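Local coordinates for chromosome partition protein Smc (Pyrococcus furiosus, PDB 3KTA) that probably acts in chromosome condensation and partitioning, this chain being the C-terminal half of its ABC-type ATPase head, at residues E14-N19 against V78-K83; R34-N39 against E49-P54; L99-V104 against R126-A131. One frame throughout, in Å; residues are numbered along the deposited sequence.

Overall arrangement
Contact 2 is nested within the loop closed by contact 1, and contact 3 opens only after both have closed. Helix 4-27 leads into the hairpin of strands 32-37 and 48-53, which leads on to helix 67-84; contact 1 packs the two helices together and contact 2 zips the hairpin. Their centres lie 13 Å apart and they touch, Leu35 CD1 meeting Ile16 CG2 at 4.1 Å. Contact 3 stands across the chain's centre, 23 Å from contact 1 and 27 Å from contact 2 between centres. The helix-and-hairpin layer is thus separate from this loop region, whose Arg126 side chain lies about 12 Å from the bound AP5; helix 67-84 carries 78-83 and, nearer its start, Leu72, which Leu99 touches.

Contact 1: residues E14-N19 against V78-K83; sequences EAISRN and VFAIQK
Asn19 lies across Ala80 and Lys83 where helix 4-27 crosses helix 67-84, the segment axes coming within 8.2 Å. Its CB rests on the small side chain of Ala80, with 3.8 Å between the two CB atoms. One bond further, CG sits beside the Lys83 chain, 3.7 Å from its CD. The amide then divides its work. ND2 gives a nearly straight bond (165° at the hydrogen) to Ala80 O at 3.1 Å, meeting a lone pair of that carbonyl within the plane of both groups. OD1 accepts from Lys83 NZ at 2.9 Å, but the ammonium stands above the amide plane, 41° out of it. The Lys83 chain runs extended and turns only at its last torsion, chi4 -61°, which swings NZ back over OD1. A water also accepts from ND2. Beside this polar patch, Ile16 CG2 touches Ala80 CB at 3.9 Å. The contact packs the long helix before the hairpin on the helix after it, in the C-terminal half of the ABC-type head. With donor and acceptor both engaged, the buried amide is fixed in its flip, and Asn19 ties helix 4-27 to two groups of helix 67-84, a backbone carbonyl and an exposed lysine.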
# COMPACT_ATOMS: atom_id res chain seq x y z
N GLU B 14 -19.30 7.49 -12.16
CA GLU B 14 -18.96 7.82 -13.55
C GLU B 14 -17.53 8.32 -13.65
O GLU B 14 -16.86 8.07 -14.64
CB GLU B 14 -19.93 8.83 -14.17
CG GLU B 14 -21.36 8.29 -14.35
CD GLU B 14 -21.44 7.07 -15.25
OE1 GLU B 14 -20.50 6.81 -16.04
OE2 GLU B 14 -22.46 6.34 -15.18
N ALA B 15 -17.08 9.04 -12.63
CA ALA B 15 -15.70 9.56 -12.62
C ALA B 15 -14.71 8.41 -12.55
O ALA B 15 -13.79 8.31 -13.37
CB ALA B 15 -15.51 10.51 -11.46
N ILE B 16 -14.91 7.51 -11.59
CA ILE B 16 -14.03 6.34 -11.46
C ILE B 16 -14.11 5.38 -12.66
O ILE B 16 -13.09 4.84 -13.09
CB ILE B 16 -14.28 5.63 -10.11
CG1 ILE B 16 -13.87 6.59 -8.98
CG2 ILE B 16 -13.48 4.35 -10.02
CD1 ILE B 16 -14.26 6.14 -7.59
N SER B 17 -15.31 5.18 -13.21
CA SER B 17 -15.51 4.33 -14.37
C SER B 17 -14.71 4.85 -15.55
O SER B 17 -14.00 4.08 -16.22
CB SER B 17 -17.00 4.26 -14.72
OG SER B 17 -17.22 3.45 -15.85
N ARG B 18 -14.79 6.15 -15.80
CA ARG B 18 -14.07 6.74 -16.94
C ARG B 18 -12.56 6.64 -16.69
O ARG B 18 -11.79 6.26 -17.59
CB ARG B 18 -14.50 8.18 -17.19
CG ARG B 18 -13.69 8.85 -18.32
CD ARG B 18 -14.24 10.22 -18.68
N ASN B 19 -12.15 6.95 -15.46
CA ASN B 19 -10.75 6.81 -15.07
C ASN B 19 -10.24 5.39 -15.33
O ASN B 19 -9.13 5.19 -15.86
CB ASN B 19 -10.54 7.15 -13.59
CG ASN B 19 -10.73 8.64 -13.26
OD1 ASN B 19 -10.82 9.49 -14.16
ND2 ASN B 19 -10.78 8.96 -11.98
N VAL B 78 -7.31 0.50 -8.74
CA VAL B 78 -6.74 1.27 -7.63
C VAL B 78 -6.44 2.70 -8.09
O VAL B 78 -6.79 3.68 -7.41
CB VAL B 78 -5.45 0.63 -7.11
CG1 VAL B 78 -4.72 1.59 -6.13
CG2 VAL B 78 -5.74 -0.71 -6.45
N PHE B 79 -5.79 2.80 -9.24
CA PHE B 79 -5.43 4.11 -9.77
C PHE B 79 -6.62 4.94 -10.27
O PHE B 79 -6.54 6.17 -10.25
CB PHE B 79 -4.30 3.98 -10.80
CG PHE B 79 -2.95 3.80 -10.15
CD1 PHE B 79 -2.22 4.92 -9.76
CD2 PHE B 79 -2.47 2.56 -9.85
CE1 PHE B 79 -0.99 4.79 -9.14
CE2 PHE B 79 -1.24 2.42 -9.21
CZ PHE B 79 -0.50 3.54 -8.86
N ALA B 80 -7.71 4.28 -10.67
CA ALA B 80 -8.94 4.97 -11.06
C ALA B 80 -9.53 5.69 -9.85
O ALA B 80 -10.00 6.82 -9.94
CB ALA B 80 -9.96 3.96 -11.66
N ILE B 81 -9.51 5.01 -8.71
CA ILE B 81 -9.93 5.62 -7.47
C ILE B 81 -8.97 6.75 -7.08
O ILE B 81 -9.40 7.84 -6.71
CB ILE B 81 -9.99 4.57 -6.34
CG1 ILE B 81 -11.01 3.49 -6.71
CG2 ILE B 81 -10.40 5.23 -5.03
CD1 ILE B 81 -11.03 2.30 -5.74
N GLN B 82 -7.67 6.48 -7.16
CA GLN B 82 -6.68 7.46 -6.72
C GLN B 82 -6.84 8.77 -7.48
O GLN B 82 -6.70 9.85 -6.91
CB GLN B 82 -5.26 6.91 -6.91
CG GLN B 82 -4.17 7.76 -6.25
CD GLN B 82 -3.68 8.88 -7.13
OE1 GLN B 82 -3.87 8.87 -8.35
NE2 GLN B 82 -3.01 9.85 -6.52
N LYS B 83 -7.11 8.67 -8.78
CA LYS B 83 -7.24 9.87 -9.61
C LYS B 83 -8.43 10.72 -9.16
O LYS B 83 -8.36 11.95 -9.14
CB LYS B 83 -7.36 9.49 -11.10
CG LYS B 83 -7.61 10.70 -12.03
CD LYS B 83 -7.42 10.32 -13.50
CE LYS B 83 -7.78 11.48 -14.44
NZ LYS B 83 -9.21 11.89 -14.27
O HOH W 1 -11.37 11.81 -11.61

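Contact 2: residues R34-N39 against E49-P54; sequences RLILEN and EIEAKP
Arg34 faces Glu51 and Ile36 faces Glu49 as antiparallel hydrogen-bonded pairs, with Leu35 and Ile50 between them as a non-hydrogen-bonded pair. The close-packed part is the backbone itself, joined by four N-H...O bonds, among them Glu49 N to Ile36 O at 2.8 Å. Leu35 CA adds a CA-H...O contact to Glu49 O at 3.4 Å. On the buried face Leu35 and Ile50 lie side by side, CD2 of the former 3.9 Å from CG1 of the latter. The other face carries Arg34, Ile36, Glu49 and Glu51. Here Arg34 and Glu51 run alongside each other and form a salt bridge in which NE and NH2 both reach OE1, NH2 at 2.8 Å with 161° at the hydrogen. The oxygen lies in the guanidinium plane, yet the nitrogens come to it from one face of the carboxylate, the two planes being 59° apart. The bend at chi3 (-57°) turns the Arg34 head over Ile36, whose CG1 lies over one guanidinium face, toward its rim, while Ile36 CD1 packs on Glu51 CB at 3.7 Å. This is the solvent side: Arg34 is exposed, as is Glu38 beyond the strand end, where the contact slackens. Glu38 OE2 comes no closer to Glu49 than CG, at 4.0 Å, and the Glu38 carboxylate is bonded instead to Gly47 N. The beta hairpin of strands 32-37 and 48-53 is laid on helix 4-27 by Leu35 and Ile50 against Phe20, with Ile50 also reaching Thr73 of helix 67-84.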
# COMPACT_ATOMS: atom_id res chain seq x y z
N ARG B 34 -14.03 -2.02 -18.79
CA ARG B 34 -15.14 -1.23 -18.26
C ARG B 34 -15.52 -1.66 -16.85
O ARG B 34 -15.35 -2.82 -16.47
CB ARG B 34 -16.41 -1.41 -19.12
CG ARG B 34 -16.40 -0.80 -20.49
CD ARG B 34 -17.81 -0.92 -21.10
NE ARG B 34 -18.26 -2.31 -21.15
CZ ARG B 34 -19.49 -2.72 -20.84
NH1 ARG B 34 -20.42 -1.86 -20.44
NH2 ARG B 34 -19.80 -4.01 -20.94
N LEU B 35 -16.04 -0.71 -16.08
CA LEU B 35 -16.77 -1.00 -14.85
C LEU B 35 -18.26 -1.01 -15.19
O LEU B 35 -18.75 -0.17 -15.94
CB LEU B 35 -16.51 0.06 -13.78
CG LEU B 35 -15.06 0.29 -13.35
CD1 LEU B 35 -15.02 1.22 -12.16
CD2 LEU B 35 -14.36 -1.02 -13.03
N ILE B 36 -18.98 -1.98 -14.62
CA ILE B 36 -20.40 -2.12 -14.91
C ILE B 36 -21.19 -2.28 -13.62
O ILE B 36 -20.86 -3.14 -12.81
CB ILE B 36 -20.64 -3.38 -15.77
CG1 ILE B 36 -19.76 -3.33 -17.02
CG2 ILE B 36 -22.11 -3.52 -16.13
CD1 ILE B 36 -19.74 -4.62 -17.80
N LEU B 37 -22.20 -1.45 -13.41
CA LEU B 37 -23.10 -1.65 -12.27
C LEU B 37 -24.06 -2.79 -12.60
O LEU B 37 -24.68 -2.78 -13.65
CB LEU B 37 -23.88 -0.37 -11.96
CG LEU B 37 -23.04 0.79 -11.39
CD1 LEU B 37 -23.82 2.09 -11.34
CD2 LEU B 37 -22.51 0.43 -10.01
N GLU B 38 -24.15 -3.77 -11.70
CA GLU B 38 -25.02 -4.92 -11.93
C GLU B 38 -26.47 -4.47 -12.05
O GLU B 38 -27.27 -5.08 -12.77
CB GLU B 38 -24.89 -5.93 -10.79
CG GLU B 38 -23.58 -6.69 -10.80
CD GLU B 38 -23.56 -7.79 -9.76
OE1 GLU B 38 -24.39 -7.74 -8.83
OE2 GLU B 38 -22.73 -8.71 -9.88
N ASN B 39 -26.79 -3.39 -11.34
CA ASN B 39 -28.12 -2.83 -11.35
C ASN B 39 -28.07 -1.31 -11.50
O ASN B 39 -28.09 -0.58 -10.51
CB ASN B 39 -28.87 -3.22 -10.07
CG ASN B 39 -30.36 -3.00 -10.17
OD1 ASN B 39 -30.82 -1.96 -10.64
ND2 ASN B 39 -31.13 -3.98 -9.73
N GLU B 49 -19.17 -4.81 -11.42
CA GLU B 49 -18.40 -5.81 -12.13
C GLU B 49 -17.29 -5.18 -12.94
O GLU B 49 -17.36 -4.01 -13.28
CB GLU B 49 -19.29 -6.64 -13.05
CG GLU B 49 -19.72 -7.99 -12.47
CD GLU B 49 -18.61 -9.04 -12.52
OE1 GLU B 49 -17.41 -8.69 -12.49
OE2 GLU B 49 -18.95 -10.24 -12.60
N ILE B 50 -16.27 -5.97 -13.26
CA ILE B 50 -15.23 -5.54 -14.18
C ILE B 50 -15.32 -6.41 -15.42
O ILE B 50 -15.42 -7.63 -15.32
CB ILE B 50 -13.83 -5.72 -13.55
CG1 ILE B 50 -13.68 -4.81 -12.33
CG2 ILE B 50 -12.73 -5.43 -14.58
CD1 ILE B 50 -12.39 -5.00 -11.56
N GLU B 51 -15.32 -5.77 -16.58
CA GLU B 51 -15.27 -6.49 -17.85
C GLU B 51 -14.07 -6.01 -18.67
O GLU B 51 -14.00 -4.84 -19.06
CB GLU B 51 -16.57 -6.29 -18.64
CG GLU B 51 -16.51 -6.78 -20.06
CD GLU B 51 -17.69 -6.30 -20.88
OE1 GLU B 51 -17.50 -5.39 -21.72
OE2 GLU B 51 -18.80 -6.83 -20.67
N ALA B 52 -13.14 -6.91 -18.94
CA ALA B 52 -11.91 -6.51 -19.62
C ALA B 52 -11.67 -7.25 -20.94
O ALA B 52 -11.98 -8.43 -21.08
CB ALA B 52 -10.72 -6.69 -18.68
N LYS B 53 -11.12 -6.52 -21.89
CA LYS B 53 -10.69 -7.06 -23.18
C LYS B 53 -9.22 -6.73 -23.30
O LYS B 53 -8.87 -5.69 -23.85
CB LYS B 53 -11.45 -6.36 -24.32
CG LYS B 53 -12.96 -6.47 -24.24
CD LYS B 53 -13.63 -5.64 -25.34
CE LYS B 53 -15.14 -5.77 -25.27
NZ LYS B 53 -15.80 -4.99 -26.36
N PRO B 54 -8.35 -7.59 -22.77
CA PRO B 54 -6.90 -7.36 -22.75
C PRO B 54 -6.32 -7.05 -24.13
O PRO B 54 -5.38 -6.25 -24.23
CB PRO B 54 -6.35 -8.69 -22.22
CG PRO B 54 -7.45 -9.24 -21.37
CD PRO B 54 -8.73 -8.83 -22.06

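Contact 3: residues L99-V104 against R126-A131; sequences LDDANV and RDVMMA
Arg126 supplies all the direct hydrogen bonds across this contact. Its NH1 and NH2 close end-on upon one backbone oxygen, Leu99 O, each at 2.9 Å and each with that oxygen in the guanidinium plane. NH2 has a second partner in Asp101 OD1, a salt bridge of 2.8 Å that is almost straight (173° at the hydrogen) and uses the anti lone pair of the carboxylate. Successive bends at chi2 (-71°) and chi3 (-70°) curl the chain so that its head arrives edge-on at these acceptors. Were this arginine shortened to an alanine, Leu99 O would probably lose both donors and the Asp101 carboxylate its charged mate. Water mediates the rest of the polar contact: one molecule accepts from Arg126 NE and also touches the carboxylates of Asp101 and Asp127, and a second lies between those same two acids, whose like charges come within 4.5 Å at Asp101 OD2 and Asp127 OD1. By sequence, Leu99 and Asp100 probably end the D-loop that follows the Walker B strand 89-93 of the ABC ATPase fold, whereas Arg126, after strand 119-123, probably lies where ABC ATPases carry the switch region; the bound AP5 is about 12 Å from the arginine side chain. Capping holds the loop end, Asp100 OD1 accepting from Asn103 N at the start of helix 101-114. Apolar contacts centre on Val104: CG1 presses on Val128 CG2 at 3.5 Å and on CB of Met129, a selenomethionine, while CG2 lies over one face of the Arg126 guanidinium, 3.6 Å from NH2.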
# COMPACT_ATOMS: atom_id res chain seq x y z
N LEU B 99 4.65 -9.49 -13.89
CA LEU B 99 4.55 -8.54 -15.00
C LEU B 99 5.90 -8.40 -15.69
O LEU B 99 6.94 -8.37 -15.03
CB LEU B 99 4.11 -7.16 -14.51
CG LEU B 99 2.69 -7.02 -13.95
CD1 LEU B 99 2.52 -5.66 -13.30
CD2 LEU B 99 1.68 -7.22 -15.04
N ASP B 100 5.88 -8.30 -17.02
CA ASP B 100 7.13 -8.13 -17.74
C ASP B 100 7.61 -6.68 -17.64
O ASP B 100 6.91 -5.81 -17.11
CB ASP B 100 7.03 -8.64 -19.19
CG ASP B 100 6.13 -7.79 -20.08
OD1 ASP B 100 5.62 -6.73 -19.66
OD2 ASP B 100 5.94 -8.19 -21.26
N ASP B 101 8.83 -6.40 -18.10
CA ASP B 101 9.36 -5.05 -17.97
C ASP B 101 8.50 -3.97 -18.63
O ASP B 101 8.37 -2.87 -18.10
CB ASP B 101 10.78 -4.96 -18.53
CG ASP B 101 11.84 -5.51 -17.57
OD1 ASP B 101 11.50 -6.01 -16.48
OD2 ASP B 101 13.03 -5.41 -17.93
N ALA B 102 7.91 -4.28 -19.78
CA ALA B 102 7.12 -3.30 -20.50
C ALA B 102 5.96 -2.83 -19.65
O ALA B 102 5.67 -1.65 -19.56
CB ALA B 102 6.59 -3.88 -21.81
N ASN B 103 5.29 -3.79 -19.02
CA ASN B 103 4.16 -3.47 -18.16
C ASN B 103 4.55 -2.81 -16.84
O ASN B 103 3.87 -1.88 -16.39
CB ASN B 103 3.33 -4.73 -17.93
CG ASN B 103 2.46 -5.07 -19.12
OD1 ASN B 103 1.63 -4.27 -19.53
ND2 ASN B 103 2.67 -6.25 -19.69
N VAL B 104 5.61 -3.30 -16.22
CA VAL B 104 6.10 -2.64 -15.00
C VAL B 104 6.45 -1.17 -15.26
O VAL B 104 6.12 -0.30 -14.46
CB VAL B 104 7.31 -3.38 -14.39
CG1 VAL B 104 7.87 -2.61 -13.21
CG2 VAL B 104 6.90 -4.79 -13.94
N ARG B 126 12.48 -4.83 -8.89
CA ARG B 126 12.54 -4.53 -10.33
C ARG B 126 13.17 -3.17 -10.64
O ARG B 126 12.63 -2.10 -10.27
CB ARG B 126 11.15 -4.60 -10.96
CG ARG B 126 10.42 -5.91 -10.70
CD ARG B 126 11.06 -7.07 -11.49
NE ARG B 126 10.80 -6.92 -12.91
CZ ARG B 126 9.68 -7.29 -13.52
NH1 ARG B 126 8.69 -7.85 -12.83
NH2 ARG B 126 9.53 -7.09 -14.83
N ASP B 127 14.29 -3.20 -11.36
CA ASP B 127 14.93 -1.97 -11.79
C ASP B 127 14.00 -0.99 -12.51
O ASP B 127 14.06 0.21 -12.25
CB ASP B 127 16.19 -2.26 -12.63
CG ASP B 127 15.95 -3.25 -13.77
OD1 ASP B 127 14.80 -3.45 -14.23
OD2 ASP B 127 16.95 -3.85 -14.23
N VAL B 128 13.14 -1.49 -13.40
CA VAL B 128 12.28 -0.60 -14.17
C VAL B 128 11.18 0.01 -13.30
O VAL B 128 10.57 1.00 -13.70
CB VAL B 128 11.67 -1.30 -15.41
CG1 VAL B 128 12.77 -1.69 -16.36
CG2 VAL B 128 10.91 -2.53 -15.01
N MSE B 129 10.93 -0.58 -12.13
CA MSE B 129 10.02 0.03 -11.17
C MSE B 129 10.70 1.14 -10.37
O MSE B 129 10.07 2.18 -10.13
CB MSE B 129 9.45 -1.01 -10.19
CG MSE B 129 8.58 -0.40 -9.06
SE MSE B 129 6.92 0.42 -9.69
CE MSE B 129 5.82 -1.18 -9.58
N MSE B 130 11.96 0.89 -9.97
CA MSE B 130 12.79 1.69 -9.05
C MSE B 130 13.36 2.98 -9.66
O MSE B 130 13.58 3.97 -8.96
CB MSE B 130 13.99 0.80 -8.48
CG MSE B 130 15.55 1.01 -9.03
SE MSE B 130 16.68 0.29 -7.63
CE MSE B 130 15.96 1.35 -6.17
N ALA B 131 13.60 2.95 -10.97
CA ALA B 131 14.57 3.86 -11.58
C ALA B 131 14.30 5.34 -11.38
O ALA B 131 15.24 6.13 -11.23
CB ALA B 131 14.69 3.54 -13.07
O HOH W 2 12.91 -5.37 -14.24
O HOH W 3 14.90 -5.45 -16.15